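Local coordinates for protein carboxynorspermidine decarboxylase (Campylobacter jejuni subsp. jejuni 81116, PDB 3N29) that catalyses the pyridoxal-phosphate-dependent decarboxylation of carboxynorspermidine to norspermidine, probably at an active site formed between the two subunits of a dimer, at residues P45-E50 against Y378-N383; I183-F188 against G224-Q229; V218-F223 against D260-Q265; N393-L396 against E402-M405. One frame throughout, in Å; residues are numbered along the deposited sequence.

The four contacts fall into two pairs on opposite sides of the chain's centre. Contacts 1 and 4 belong to the beta domain and share neighbouring strands: 46-50 runs beside 393-397, with Tyr47 N and Asn393 O 2.8 Å apart. Contacts 2 and 3 lie in the helices and loops around the beta/alpha barrel, about 37 to 39 Å (centres) from contact 1 and 10 Å from each other, and both use the chain around helix 209-223. Contact 1 is buried and mixes a CH-pi contact with one amide-hydroxyl bond. Contact 2, also largely buried, is aromatic packing without hydrogen bonds. Contact 3 is a charged surface cluster, whereas contact 4 is a partly buried hairpin built on backbone bonds.

Contact 1 (P45-E50 against Y378-N383); sequences PAYILE and YTIVKN. With NSD (N-(3-aminopropyl)propane-1,3-diamine), chain D; PLP (pyridoxal-5'-phosphate), chain C.
This is a buried contact between one aromatic side chain and a turn, joining strand 46-50 of the beta domain to the loop 378-383 that reaches the cofactor. Tyr47 carries it. Its ring lies against Ile380, whose CG1 stands 3.5 Å from the Tyr47 ring centroid and 7° off the normal, a CH-pi contact over the middle of the face. Ile380 CG1 points away from its carbonyl carbon (chi1 -59°), and this turn of the branch brings it over the ring. Thr379 CB adds an oblique contact, 4.0 Å from Tyr47 CE1. At the phenol end, Asn383 ND2 donates to Tyr47 OH over 3.1 Å, with an N-H...O angle of 169° and the oxygen close to the amide plane. Tyr47 OH also bonds His305 O, and Asn383 OD1 is held by Arg417 of the second subunit, which ties the amide down at both ends.

The same turn, closed by Lys382 N to Thr379 O at 2.9 Å, carries Tyr378 into the active site. There Tyr378 OH gives a 2.6 Å hydrogen bond to PLP O1P, and its CD1 approaches norspermidine N3 obliquely. Lys382 lines the norspermidine pocket, its NZ salt-bridged to Asp308 and to Glu303 of the second subunit. Strand 46-50 is flanked by strands 279-290 and 393-397, with Leu281 and Leu394 packing on Tyr47, while helix 307-311 borders the ligand side of the turn.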
loop_
_atom_site.group_PDB
_atom_site.type_symbol
_atom_site.label_atom_id
_atom_site.label_comp_id
_atom_site.label_asym_id
_atom_site.label_seq_id
_atom_site.Cartn_x
_atom_site.Cartn_y
_atom_site.Cartn_z
ATOM N N PRO A 45 7.414 -14.778 -6.635
ATOM C CA PRO A 45 8.468 -13.912 -6.152
ATOM C C PRO A 45 8.844 -14.152 -4.716
ATOM O O PRO A 45 8.090 -14.859 -3.957
ATOM C CB PRO A 45 7.855 -12.507 -6.301
ATOM C CG PRO A 45 6.371 -12.769 -6.086
ATOM C CD PRO A 45 6.113 -14.113 -6.675
ATOM N N ALA A 46 9.993 -13.602 -4.313
ATOM C CA ALA A 46 10.431 -13.808 -2.933
ATOM C C ALA A 46 11.296 -12.623 -2.488
ATOM O O ALA A 46 12.167 -12.195 -3.210
ATOM C CB ALA A 46 11.260 -15.211 -2.781
ATOM N N TYR A 47 11.141 -12.139 -1.267
ATOM C CA TYR A 47 12.112 -11.227 -0.712
ATOM C C TYR A 47 13.174 -12.114 -0.003
ATOM O O TYR A 47 12.780 -12.956 0.819
ATOM C CB TYR A 47 11.519 -10.317 0.360
ATOM C CG TYR A 47 10.359 -9.388 -0.052
ATOM C CD1 TYR A 47 10.606 -8.152 -0.567
ATOM C CD2 TYR A 47 9.031 -9.798 0.061
ATOM C CE1 TYR A 47 9.573 -7.316 -0.929
ATOM C CE2 TYR A 47 7.998 -8.952 -0.285
ATOM C CZ TYR A 47 8.271 -7.727 -0.836
ATOM O OH TYR A 47 7.213 -6.834 -1.136
ATOM N N ILE A 48 14.446 -11.899 -0.277
ATOM C CA ILE A 48 15.503 -12.717 0.288
ATOM C C ILE A 48 16.495 -11.875 1.078
ATOM O O ILE A 48 17.212 -11.022 0.548
ATOM C CB ILE A 48 16.182 -13.558 -0.797
ATOM C CG1 ILE A 48 15.156 -14.336 -1.608
ATOM C CG2 ILE A 48 17.215 -14.539 -0.108
ATOM C CD1 ILE A 48 15.798 -15.206 -2.715
ATOM N N LEU A 49 16.415 -11.990 2.368
ATOM C CA LEU A 49 17.363 -11.283 3.262
ATOM C C LEU A 49 18.629 -12.091 3.405
ATOM O O LEU A 49 18.550 -13.321 3.546
ATOM C CB LEU A 49 16.728 -11.070 4.594
ATOM C CG LEU A 49 17.593 -10.543 5.762
ATOM C CD1 LEU A 49 17.833 -9.134 5.580
ATOM C CD2 LEU A 49 16.800 -10.640 7.014
ATOM N N GLU A 50 19.771 -11.411 3.392
ATOM C CA GLU A 50 21.065 -12.072 3.441
ATOM C C GLU A 50 21.642 -11.857 4.825
ATOM O O GLU A 50 21.886 -10.738 5.218
ATOM C CB GLU A 50 21.965 -11.595 2.331
ATOM C CG GLU A 50 21.410 -11.909 0.944
ATOM C CD GLU A 50 22.175 -11.224 -0.177
ATOM O OE1 GLU A 50 23.424 -11.383 -0.250
ATOM O OE2 GLU A 50 21.545 -10.516 -0.981
ATOM N N TYR A 378 11.168 -0.898 4.262
ATOM C CA TYR A 378 10.031 -0.086 3.725
ATOM C C TYR A 378 9.433 -0.755 2.501
ATOM O O TYR A 378 9.054 -0.094 1.515
ATOM C CB TYR A 378 10.485 1.379 3.441
ATOM C CG TYR A 378 10.794 2.108 4.736
ATOM C CD1 TYR A 378 9.760 2.677 5.499
ATOM C CD2 TYR A 378 12.077 2.215 5.222
ATOM C CE1 TYR A 378 9.976 3.322 6.625
ATOM C CE2 TYR A 378 12.335 2.845 6.433
ATOM C CZ TYR A 378 11.266 3.396 7.136
ATOM O OH TYR A 378 11.494 4.047 8.281
ATOM N N THR A 379 9.377 -2.097 2.544
ATOM C CA THR A 379 8.762 -2.849 1.467
ATOM C C THR A 379 7.723 -3.803 2.059
ATOM O O THR A 379 6.508 -3.568 2.038
ATOM C CB THR A 379 9.803 -3.701 0.664
ATOM O OG1 THR A 379 10.719 -4.370 1.600
ATOM C CG2 THR A 379 10.566 -2.785 -0.317
ATOM N N ILE A 380 8.239 -4.899 2.584
ATOM C CA ILE A 380 7.429 -5.948 3.227
ATOM C C ILE A 380 6.423 -5.357 4.203
ATOM O O ILE A 380 5.226 -5.696 4.164
ATOM C CB ILE A 380 8.324 -6.973 3.941
ATOM C CG1 ILE A 380 9.295 -7.626 2.937
ATOM C CG2 ILE A 380 7.483 -8.054 4.630
ATOM C CD1 ILE A 380 10.536 -8.233 3.619
ATOM N N VAL A 381 6.907 -4.453 5.055
ATOM C CA VAL A 381 6.075 -3.823 6.094
ATOM C C VAL A 381 4.894 -3.047 5.537
ATOM O O VAL A 381 3.998 -2.698 6.321
ATOM C CB VAL A 381 6.925 -2.853 6.978
ATOM C CG1 VAL A 381 8.011 -3.686 7.786
ATOM C CG2 VAL A 381 7.603 -1.725 6.139
ATOM N N LYS A 382 4.879 -2.762 4.249
ATOM C CA LYS A 382 3.814 -1.962 3.715
ATOM C C LYS A 382 3.289 -2.497 2.412
ATOM O O LYS A 382 2.709 -1.741 1.588
ATOM C CB LYS A 382 4.219 -0.500 3.583
ATOM C CG LYS A 382 5.319 -0.219 2.595
ATOM C CD LYS A 382 5.972 1.194 2.989
ATOM C CE LYS A 382 5.038 2.406 3.213
ATOM N NZ LYS A 382 4.487 3.033 1.961
ATOM N N ASN A 383 3.481 -3.786 2.190
ATOM C CA ASN A 383 2.988 -4.408 0.976
ATOM C C ASN A 383 1.533 -4.864 1.059
ATOM O O ASN A 383 0.875 -4.791 2.130
ATOM C CB ASN A 383 3.932 -5.439 0.408
ATOM C CG ASN A 383 3.981 -6.769 1.193
ATOM O OD1 ASN A 383 3.179 -7.007 2.078
ATOM N ND2 ASN A 383 4.973 -7.636 0.832
HETATM C C1 NSD D . 12.537 6.188 6.204
HETATM N N1 NSD D . 13.938 6.287 5.913
HETATM C C2 NSD D . 11.823 7.493 6.092
HETATM N N2 NSD D . 9.499 7.019 6.379
HETATM C C3 NSD D . 10.552 7.536 6.862
HETATM N N3 NSD D . 8.155 4.140 3.361
HETATM C C4 NSD D . 9.385 6.455 5.250
HETATM C C5 NSD D . 8.019 5.908 4.939
HETATM C C6 NSD D . 7.890 5.536 3.483
HETATM N N1 PLP C . 11.865 6.796 15.184
HETATM C C2 PLP C . 10.681 7.370 14.813
HETATM C C2A PLP C . 9.844 8.097 15.834
HETATM C C3 PLP C . 10.251 7.216 13.458
HETATM O O3 PLP C . 9.038 7.779 13.056
HETATM C C4 PLP C . 11.035 6.505 12.530
HETATM C C4A PLP C . 10.534 6.319 11.104
HETATM C C5 PLP C . 12.272 5.975 12.931
HETATM C C6 PLP C . 12.653 6.142 14.279
HETATM C C5A PLP C . 13.162 5.214 11.977
HETATM O O4P PLP C . 13.449 5.962 10.822
HETATM P P PLP C . 14.433 5.439 9.707
HETATM O O1P PLP C . 13.921 4.074 9.286
HETATM O O2P PLP C . 15.837 5.306 10.344
HETATM O O3P PLP C . 14.501 6.446 8.650
#

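Contact 2 (I183-F188 against G224-Q229)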
loop_
_atom_site.group_PDB
_atom_site.type_symbol
_atom_site.label_atom_id
_atom_site.label_comp_id
_atom_site.label_asym_id
_atom_site.label_seq_id
_atom_site.Cartn_x
_atom_site.Cartn_y
_atom_site.Cartn_z
ATOM N N ILE A 183 6.025 18.404 20.619
ATOM C CA ILE A 183 5.661 19.620 21.308
ATOM C C ILE A 183 6.752 20.703 21.020
ATOM O O ILE A 183 7.982 20.389 21.072
ATOM C CB ILE A 183 5.619 19.254 22.852
ATOM C CG1 ILE A 183 4.638 18.096 23.130
ATOM C CG2 ILE A 183 5.290 20.433 23.755
ATOM C CD1 ILE A 183 4.915 17.462 24.511
ATOM N N ARG A 184 6.339 21.937 20.686
ATOM C CA ARG A 184 7.257 23.028 20.373
ATOM C C ARG A 184 7.779 23.571 21.715
ATOM O O ARG A 184 7.133 23.408 22.770
ATOM C CB ARG A 184 6.602 24.115 19.527
ATOM C CG ARG A 184 6.258 23.665 18.140
ATOM C CD ARG A 184 5.544 24.757 17.333
ATOM N NE ARG A 184 4.245 25.046 17.926
ATOM C CZ ARG A 184 3.518 26.138 17.648
ATOM N NH1 ARG A 184 3.925 27.016 16.744
ATOM N NH2 ARG A 184 2.348 26.323 18.236
ATOM N N ALA A 185 8.973 24.129 21.688
ATOM C CA ALA A 185 9.689 24.472 22.964
ATOM C C ALA A 185 8.906 25.474 23.845
ATOM O O ALA A 185 8.919 25.397 25.060
ATOM C CB ALA A 185 11.082 25.009 22.652
ATOM N N LYS A 186 8.160 26.368 23.235
ATOM C CA LYS A 186 7.382 27.357 23.988
ATOM C C LYS A 186 6.302 26.715 24.878
ATOM O O LYS A 186 5.898 27.267 25.929
ATOM C CB LYS A 186 6.726 28.339 23.026
ATOM C CG LYS A 186 5.598 27.713 22.155
ATOM C CD LYS A 186 5.161 28.730 21.119
ATOM C CE LYS A 186 3.857 28.442 20.483
ATOM N NZ LYS A 186 3.299 29.781 20.008
ATOM N N ASP A 187 5.843 25.530 24.479
ATOM C CA ASP A 187 4.858 24.854 25.262
ATOM C C ASP A 187 5.461 24.071 26.435
ATOM O O ASP A 187 4.727 23.550 27.246
ATOM C CB ASP A 187 4.030 23.971 24.346
ATOM C CG ASP A 187 3.171 24.786 23.412
ATOM O OD1 ASP A 187 2.947 26.014 23.632
ATOM O OD2 ASP A 187 2.745 24.213 22.424
ATOM N N PHE A 188 6.782 24.051 26.554
ATOM C CA PHE A 188 7.428 23.499 27.757
ATOM C C PHE A 188 7.469 24.487 28.896
ATOM O O PHE A 188 7.715 24.109 30.041
ATOM C CB PHE A 188 8.852 23.024 27.454
ATOM C CG PHE A 188 8.919 21.653 26.862
ATOM C CD1 PHE A 188 9.513 20.624 27.537
ATOM C CD2 PHE A 188 8.362 21.395 25.611
ATOM C CE1 PHE A 188 9.553 19.357 26.988
ATOM C CE2 PHE A 188 8.417 20.113 25.054
ATOM C CZ PHE A 188 9.002 19.106 25.754
ATOM N N GLY A 224 17.255 23.235 25.509
ATOM C CA GLY A 224 18.441 23.206 26.396
ATOM C C GLY A 224 18.213 23.272 27.876
ATOM O O GLY A 224 18.795 22.482 28.632
ATOM N N LYS A 225 17.345 24.184 28.288
ATOM C CA LYS A 225 17.105 24.431 29.705
ATOM C C LYS A 225 16.396 23.252 30.409
ATOM O O LYS A 225 16.453 23.141 31.632
ATOM C CB LYS A 225 16.355 25.763 29.908
ATOM C CG LYS A 225 14.858 25.666 29.971
ATOM C CD LYS A 225 14.163 27.035 29.823
ATOM C CE LYS A 225 13.834 27.686 31.146
ATOM N NZ LYS A 225 12.631 28.587 30.963
ATOM N N TRP A 226 15.799 22.336 29.639
ATOM C CA TRP A 226 15.153 21.179 30.228
ATOM C C TRP A 226 15.892 19.844 30.050
ATOM O O TRP A 226 15.407 18.831 30.491
ATOM C CB TRP A 226 13.729 21.037 29.635
ATOM C CG TRP A 226 12.932 22.264 29.852
ATOM C CD1 TRP A 226 12.481 22.756 31.048
ATOM C CD2 TRP A 226 12.493 23.149 28.858
ATOM N NE1 TRP A 226 11.789 23.914 30.848
ATOM C CE2 TRP A 226 11.789 24.195 29.510
ATOM C CE3 TRP A 226 12.629 23.182 27.471
ATOM C CZ2 TRP A 226 11.181 25.236 28.812
ATOM C CZ3 TRP A 226 12.042 24.225 26.775
ATOM C CH2 TRP A 226 11.321 25.242 27.444
ATOM N N ILE A 227 17.041 19.819 29.395
ATOM C CA ILE A 227 17.700 18.561 29.039
ATOM C C ILE A 227 18.457 18.015 30.258
ATOM O O ILE A 227 18.485 16.797 30.507
ATOM C CB ILE A 227 18.641 18.795 27.843
ATOM C CG1 ILE A 227 17.844 19.209 26.587
ATOM C CG2 ILE A 227 19.439 17.590 27.503
ATOM C CD1 ILE A 227 18.796 19.610 25.376
ATOM N N GLY A 228 19.001 18.935 31.074
ATOM C CA GLY A 228 19.844 18.552 32.212
ATOM C C GLY A 228 19.104 17.744 33.257
ATOM O O GLY A 228 19.710 16.961 34.008
ATOM N N GLN A 229 17.787 17.906 33.310
ATOM C CA GLN A 229 17.008 17.244 34.347
ATOM C C GLN A 229 16.580 15.843 33.951
ATOM O O GLN A 229 15.999 15.109 34.752
ATOM C CB GLN A 229 15.810 18.113 34.765
ATOM C CG GLN A 229 14.708 18.224 33.649
ATOM C CD GLN A 229 13.813 19.426 33.815
ATOM O OE1 GLN A 229 14.286 20.564 33.945
ATOM N NE2 GLN A 229 12.493 19.190 33.762
#
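Phe188 and Trp226 meet through the CB of one and the six-membered ring of the other. Starting at CB, Phe188 touches Trp226 CH2 at 3.3 Å; CB lies 3.4 Å from the centroid of that ring and 13° off its normal, a CH-pi contact over one face. Phe188 CG is 4.0 Å from Trp226 CZ3, and CD1 is 4.0 Å from Trp226 CE3. The outer ring atoms turn off from the indole, and Arg184 O lies in plane at the ring edge, 3.7 Å from Phe188 CD2. The two planes are inclined by 35° with centroids 5.2 Å apart, an oblique pair. The backbone sets CB over the indole; with CG anti to the carbonyl carbon (chi1 -83°), the ring packs against Leu199 of strand 198-200 and meets Phe223 edge-to-face.

The contact joins two loops of the beta/alpha barrel, one leading into strand 198-200 and the other linking helix 209-223 to strand 232-234. The indole is clasped from both sides, since CG of Lys225 lies over the face opposite Phe188 CB, and Lys225 NZ is salt-bridged to Glu189. Trp226 CH2 comes within 3.4 Å of Ala185 O, which accepts Phe188 N in a 2.9 Å backbone bond.

Contact 3 (V218-F223 against D260-Q265); sequences VFEEKF and DKYGVQ
Charge and hydrogen bonding meet at one carboxylate oxygen, Glu220 OE1, which receives two donors from helix 248-262. The ionic part is a salt bridge: Lys261 NZ lies 2.8 Å from Glu220 OE1 and reaches it nearly in line with the C-O bond. The lysine leaves its backbone with CG opposite the N and stays fully extended beyond, which carries NZ past the Tyr262 ring to the glutamate.

The second bond to OE1 comes from an uncharged donor, Tyr262 OH, 2.7 Å from Glu220 OE1. The hydroxyl approaches on the anti side of the carboxylate, 29° out of its plane. Seen from the phenol, OE1 sits at the edge of the ring and near its plane, with the carboxylate turned 79° from it. Two donors on one oxygen restrict how the carboxylate can rotate, and the positive ammonium nearby would probably favour its ionised form.

The remaining contacts are packing. Glu220 CG lies 3.5 Å from Tyr262 OH, and over a face of the tyrosine ring sits Lys261 CG, 4.1 Å above its centre. Beneath this polar rim, Phe258 touches Phe219, Glu220 and Tyr262, and Ile227 also packs on Phe219 and Tyr262.

Helix 248-262 ends here, Gly263 leaving helical geometry with a positive phi before the chain enters strand 265-268. The contact joins two successive outer helices of the beta/alpha barrel, those following strands 198-200 and 232-234, through a solvent-facing polar bridge above an aromatic layer.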
loop_
_atom_site.group_PDB
_atom_site.type_symbol
_atom_site.label_atom_id
_atom_site.label_comp_id
_atom_site.label_asym_id
_atom_site.label_seq_id
_atom_site.Cartn_x
_atom_site.Cartn_y
_atom_site.Cartn_z
ATOM N N VAL A 218 20.042 22.976 17.049
ATOM C CA VAL A 218 18.728 23.603 17.198
ATOM C C VAL A 218 17.979 23.059 18.430
ATOM O O VAL A 218 17.372 23.791 19.201
ATOM C CB VAL A 218 17.884 23.452 15.917
ATOM C CG1 VAL A 218 16.478 24.105 16.127
ATOM C CG2 VAL A 218 18.608 24.056 14.745
ATOM N N PHE A 219 18.064 21.767 18.641
ATOM C CA PHE A 219 17.467 21.155 19.833
ATOM C C PHE A 219 18.030 21.713 21.150
ATOM O O PHE A 219 17.259 21.995 22.096
ATOM C CB PHE A 219 17.687 19.664 19.744
ATOM C CG PHE A 219 17.179 18.884 20.935
ATOM C CD1 PHE A 219 15.829 18.819 21.222
ATOM C CD2 PHE A 219 18.067 18.175 21.741
ATOM C CE1 PHE A 219 15.353 18.055 22.331
ATOM C CE2 PHE A 219 17.615 17.404 22.836
ATOM C CZ PHE A 219 16.255 17.354 23.143
ATOM N N GLU A 220 19.360 21.855 21.246
ATOM C CA GLU A 220 19.930 22.436 22.466
ATOM C C GLU A 220 19.592 23.909 22.633
ATOM O O GLU A 220 19.369 24.393 23.747
ATOM C CB GLU A 220 21.458 22.233 22.517
ATOM C CG GLU A 220 21.823 20.777 22.492
ATOM C CD GLU A 220 23.330 20.570 22.656
ATOM O OE1 GLU A 220 23.876 21.109 23.620
ATOM O OE2 GLU A 220 23.935 19.878 21.822
ATOM N N GLU A 221 19.526 24.621 21.521
ATOM C CA GLU A 221 19.215 26.028 21.594
ATOM C C GLU A 221 17.774 26.193 22.136
ATOM O O GLU A 221 17.567 26.970 23.064
ATOM C CB GLU A 221 19.406 26.670 20.235
ATOM C CG GLU A 221 19.494 28.158 20.249
ATOM C CD GLU A 221 18.713 28.752 19.099
ATOM O OE1 GLU A 221 19.323 29.417 18.240
ATOM O OE2 GLU A 221 17.482 28.520 19.036
ATOM N N LYS A 222 16.819 25.439 21.608
ATOM C CA LYS A 222 15.431 25.616 21.995
ATOM C C LYS A 222 14.982 24.880 23.273
ATOM O O LYS A 222 14.090 25.365 23.981
ATOM C CB LYS A 222 14.497 25.218 20.838
ATOM C CG LYS A 222 14.396 26.214 19.688
ATOM C CD LYS A 222 13.592 25.560 18.483
ATOM C CE LYS A 222 12.973 26.576 17.478
ATOM N NZ LYS A 222 13.294 26.267 16.028
ATOM N N PHE A 223 15.516 23.698 23.537
ATOM C CA PHE A 223 15.028 22.854 24.633
ATOM C C PHE A 223 16.096 22.642 25.732
ATOM O O PHE A 223 15.840 21.955 26.730
ATOM C CB PHE A 223 14.598 21.500 24.098
ATOM C CG PHE A 223 13.439 21.535 23.122
ATOM C CD1 PHE A 223 12.140 21.255 23.541
ATOM C CD2 PHE A 223 13.662 21.815 21.790
ATOM C CE1 PHE A 223 11.067 21.268 22.639
ATOM C CE2 PHE A 223 12.602 21.851 20.862
ATOM C CZ PHE A 223 11.293 21.570 21.310
ATOM N N ASP A 260 27.700 13.343 27.931
ATOM C CA ASP A 260 28.584 13.841 29.006
ATOM C C ASP A 260 28.105 15.212 29.482
ATOM O O ASP A 260 28.108 15.505 30.682
ATOM C CB ASP A 260 30.010 13.943 28.484
ATOM C CG ASP A 260 30.654 12.587 28.299
ATOM O OD1 ASP A 260 30.072 11.585 28.786
ATOM O OD2 ASP A 260 31.710 12.494 27.631
ATOM N N LYS A 261 27.700 16.038 28.528
ATOM C CA LYS A 261 27.350 17.426 28.804
ATOM C C LYS A 261 26.157 17.441 29.739
ATOM O O LYS A 261 26.128 18.186 30.728
ATOM C CB LYS A 261 27.032 18.140 27.489
ATOM C CG LYS A 261 26.692 19.615 27.635
ATOM C CD LYS A 261 26.388 20.281 26.303
ATOM C CE LYS A 261 25.977 21.724 26.547
ATOM N NZ LYS A 261 25.684 22.437 25.283
ATOM N N TYR A 262 25.147 16.629 29.425
ATOM C CA TYR A 262 23.884 16.702 30.147
ATOM C C TYR A 262 23.701 15.590 31.162
ATOM O O TYR A 262 22.695 15.579 31.857
ATOM C CB TYR A 262 22.691 16.709 29.164
ATOM C CG TYR A 262 22.641 17.954 28.299
ATOM C CD1 TYR A 262 22.281 19.189 28.836
ATOM C CD2 TYR A 262 22.957 17.906 26.951
ATOM C CE1 TYR A 262 22.238 20.338 28.041
ATOM C CE2 TYR A 262 22.901 19.040 26.157
ATOM C CZ TYR A 262 22.554 20.243 26.702
ATOM O OH TYR A 262 22.515 21.354 25.900
ATOM N N GLY A 263 24.625 14.626 31.181
ATOM C CA GLY A 263 24.524 13.455 32.046
ATOM C C GLY A 263 23.337 12.577 31.766
ATOM O O GLY A 263 22.581 12.239 32.712
ATOM N N VAL A 264 23.163 12.230 30.463
ATOM C CA VAL A 264 22.023 11.508 29.979
ATOM C C VAL A 264 22.472 10.266 29.150
ATOM O O VAL A 264 23.558 10.213 28.583
ATOM C CB VAL A 264 21.063 12.393 29.097
ATOM C CG1 VAL A 264 20.371 13.445 29.928
ATOM C CG2 VAL A 264 21.794 13.016 27.897
ATOM N N GLN A 265 21.641 9.255 29.170
ATOM C CA GLN A 265 21.830 8.077 28.341
ATOM C C GLN A 265 21.170 8.480 26.982
ATOM O O GLN A 265 20.021 8.909 26.943
ATOM C CB GLN A 265 21.078 6.916 28.976
ATOM C CG GLN A 265 20.962 5.615 28.118
ATOM C CD GLN A 265 22.317 5.132 27.758
ATOM O OE1 GLN A 265 22.763 5.222 26.610
ATOM N NE2 GLN A 265 23.013 4.661 28.740
#

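Contact 4 (N393-L396 against E402-M405)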
loop_
_atom_site.group_PDB
_atom_site.type_symbol
_atom_site.label_atom_id
_atom_site.label_comp_id
_atom_site.label_asym_id
_atom_site.label_seq_id
_atom_site.Cartn_x
_atom_site.Cartn_y
_atom_site.Cartn_z
ATOM N N ASN A 393 7.166 -14.541 -0.979
ATOM C CA ASN A 393 7.553 -15.214 0.225
ATOM C C ASN A 393 8.743 -14.498 0.857
ATOM O O ASN A 393 9.443 -13.724 0.208
ATOM C CB ASN A 393 7.897 -16.688 -0.047
ATOM C CG ASN A 393 6.689 -17.509 -0.577
ATOM O OD1 ASN A 393 5.559 -17.328 -0.135
ATOM N ND2 ASN A 393 6.955 -18.392 -1.549
ATOM N N LEU A 394 8.877 -14.713 2.141
ATOM C CA LEU A 394 10.015 -14.207 2.910
ATOM C C LEU A 394 11.019 -15.329 3.128
ATOM O O LEU A 394 10.681 -16.367 3.671
ATOM C CB LEU A 394 9.522 -13.645 4.218
ATOM C CG LEU A 394 8.394 -12.615 4.233
ATOM C CD1 LEU A 394 8.228 -12.075 5.720
ATOM C CD2 LEU A 394 8.563 -11.527 3.188
ATOM N N MET A 395 12.259 -15.109 2.722
ATOM C CA MET A 395 13.306 -16.098 2.839
ATOM C C MET A 395 14.574 -15.460 3.391
ATOM O O MET A 395 14.782 -14.234 3.278
ATOM C CB MET A 395 13.608 -16.718 1.448
ATOM C CG MET A 395 12.356 -17.295 0.681
ATOM S SD MET A 395 12.870 -18.181 -0.875
ATOM C CE MET A 395 13.018 -19.791 -0.150
ATOM N N LEU A 396 15.395 -16.305 3.962
ATOM C CA LEU A 396 16.643 -15.975 4.611
ATOM C C LEU A 396 17.748 -16.784 3.993
ATOM O O LEU A 396 17.742 -17.997 4.075
ATOM C CB LEU A 396 16.544 -16.230 6.124
ATOM C CG LEU A 396 17.869 -15.916 6.848
ATOM C CD1 LEU A 396 18.100 -14.442 6.851
ATOM C CD2 LEU A 396 17.953 -16.512 8.250
ATOM N N GLU A 402 22.778 -21.187 2.986
ATOM C CA GLU A 402 21.602 -22.000 2.833
ATOM C C GLU A 402 20.316 -21.130 2.914
ATOM O O GLU A 402 20.214 -20.237 3.788
ATOM C CB GLU A 402 21.640 -23.065 3.926
ATOM C CG GLU A 402 22.881 -23.995 3.724
ATOM C CD GLU A 402 22.910 -25.199 4.682
ATOM O OE1 GLU A 402 23.094 -25.050 5.922
ATOM O OE2 GLU A 402 22.749 -26.309 4.168
ATOM N N LEU A 403 19.391 -21.381 1.983
ATOM C CA LEU A 403 18.170 -20.578 1.804
ATOM C C LEU A 403 17.086 -21.237 2.633
ATOM O O LEU A 403 16.818 -22.458 2.452
ATOM C CB LEU A 403 17.786 -20.593 0.327
ATOM C CG LEU A 403 16.677 -19.666 -0.127
ATOM C CD1 LEU A 403 17.105 -18.239 0.209
ATOM C CD2 LEU A 403 16.463 -19.771 -1.641
ATOM N N GLN A 404 16.538 -20.497 3.578
ATOM C CA GLN A 404 15.471 -20.946 4.465
ATOM C C GLN A 404 14.144 -20.181 4.158
ATOM O O GLN A 404 14.185 -18.977 3.911
ATOM C CB GLN A 404 15.860 -20.639 5.887
ATOM C CG GLN A 404 17.101 -21.421 6.402
ATOM C CD GLN A 404 17.279 -21.265 7.901
ATOM O OE1 GLN A 404 16.333 -21.462 8.658
ATOM N NE2 GLN A 404 18.515 -20.962 8.340
ATOM N N MET A 405 13.022 -20.884 4.165
ATOM C CA MET A 405 11.693 -20.251 4.048
ATOM C C MET A 405 11.276 -19.749 5.452
ATOM O O MET A 405 11.134 -20.546 6.405
ATOM C CB MET A 405 10.669 -21.274 3.549
ATOM C CG MET A 405 9.275 -20.696 3.251
ATOM S SD MET A 405 9.240 -19.607 1.804
ATOM C CE MET A 405 9.197 -20.733 0.524
#
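Leu396 O accepts the shortest polar bond of the contact, from Gln404 N at 2.8 Å with an N-H...O angle of 170°. A weaker CA-H...O contact reaches the same oxygen from Leu403 CA at 3.5 Å. The reciprocal bond, Leu396 N to Gln404 O, measures 2.9 Å. Leu396 and Gln404 therefore form an antiparallel hydrogen-bonded pair, and Met395 with Met405 is the neighbouring non-hydrogen-bonded pair, where Met395 CA lies 3.2 Å from Gln404 O. The short strand axes approach to 4.6 Å and run at 141°, antiparallel with marked twist, as parts of the beta hairpin of strands 393-397 and 403-405.

On the face bearing the two methionines, their side chains cross obliquely, methyl near methyl. Met395 bends at chi3 (92°), swinging CE against Leu403 CG at 3.7 Å and to within 4.0 Å of Met405 CE. Met405 folds back in turn: SD lies 3.7 Å from Asn393 CB, and CE sits near Asn393 ND2. The polar end of Asn393 is held by Phe409 N at OD1. On the opposite face Leu396 and Gln404 lie side by side, the glutamine amide bonded through NE2 to Asp398 in the connecting turn, whose carboxylate also takes Glu402 N.

Strand 393-397 runs parallel to strand 46-50 on its other side, while 403-405 is more exposed. The chemistry implies that two nearly straight backbone bonds set the register, while the methionine and leucine side chains meet by apolar contact, with no side-chain hydrogen bond between the two segments.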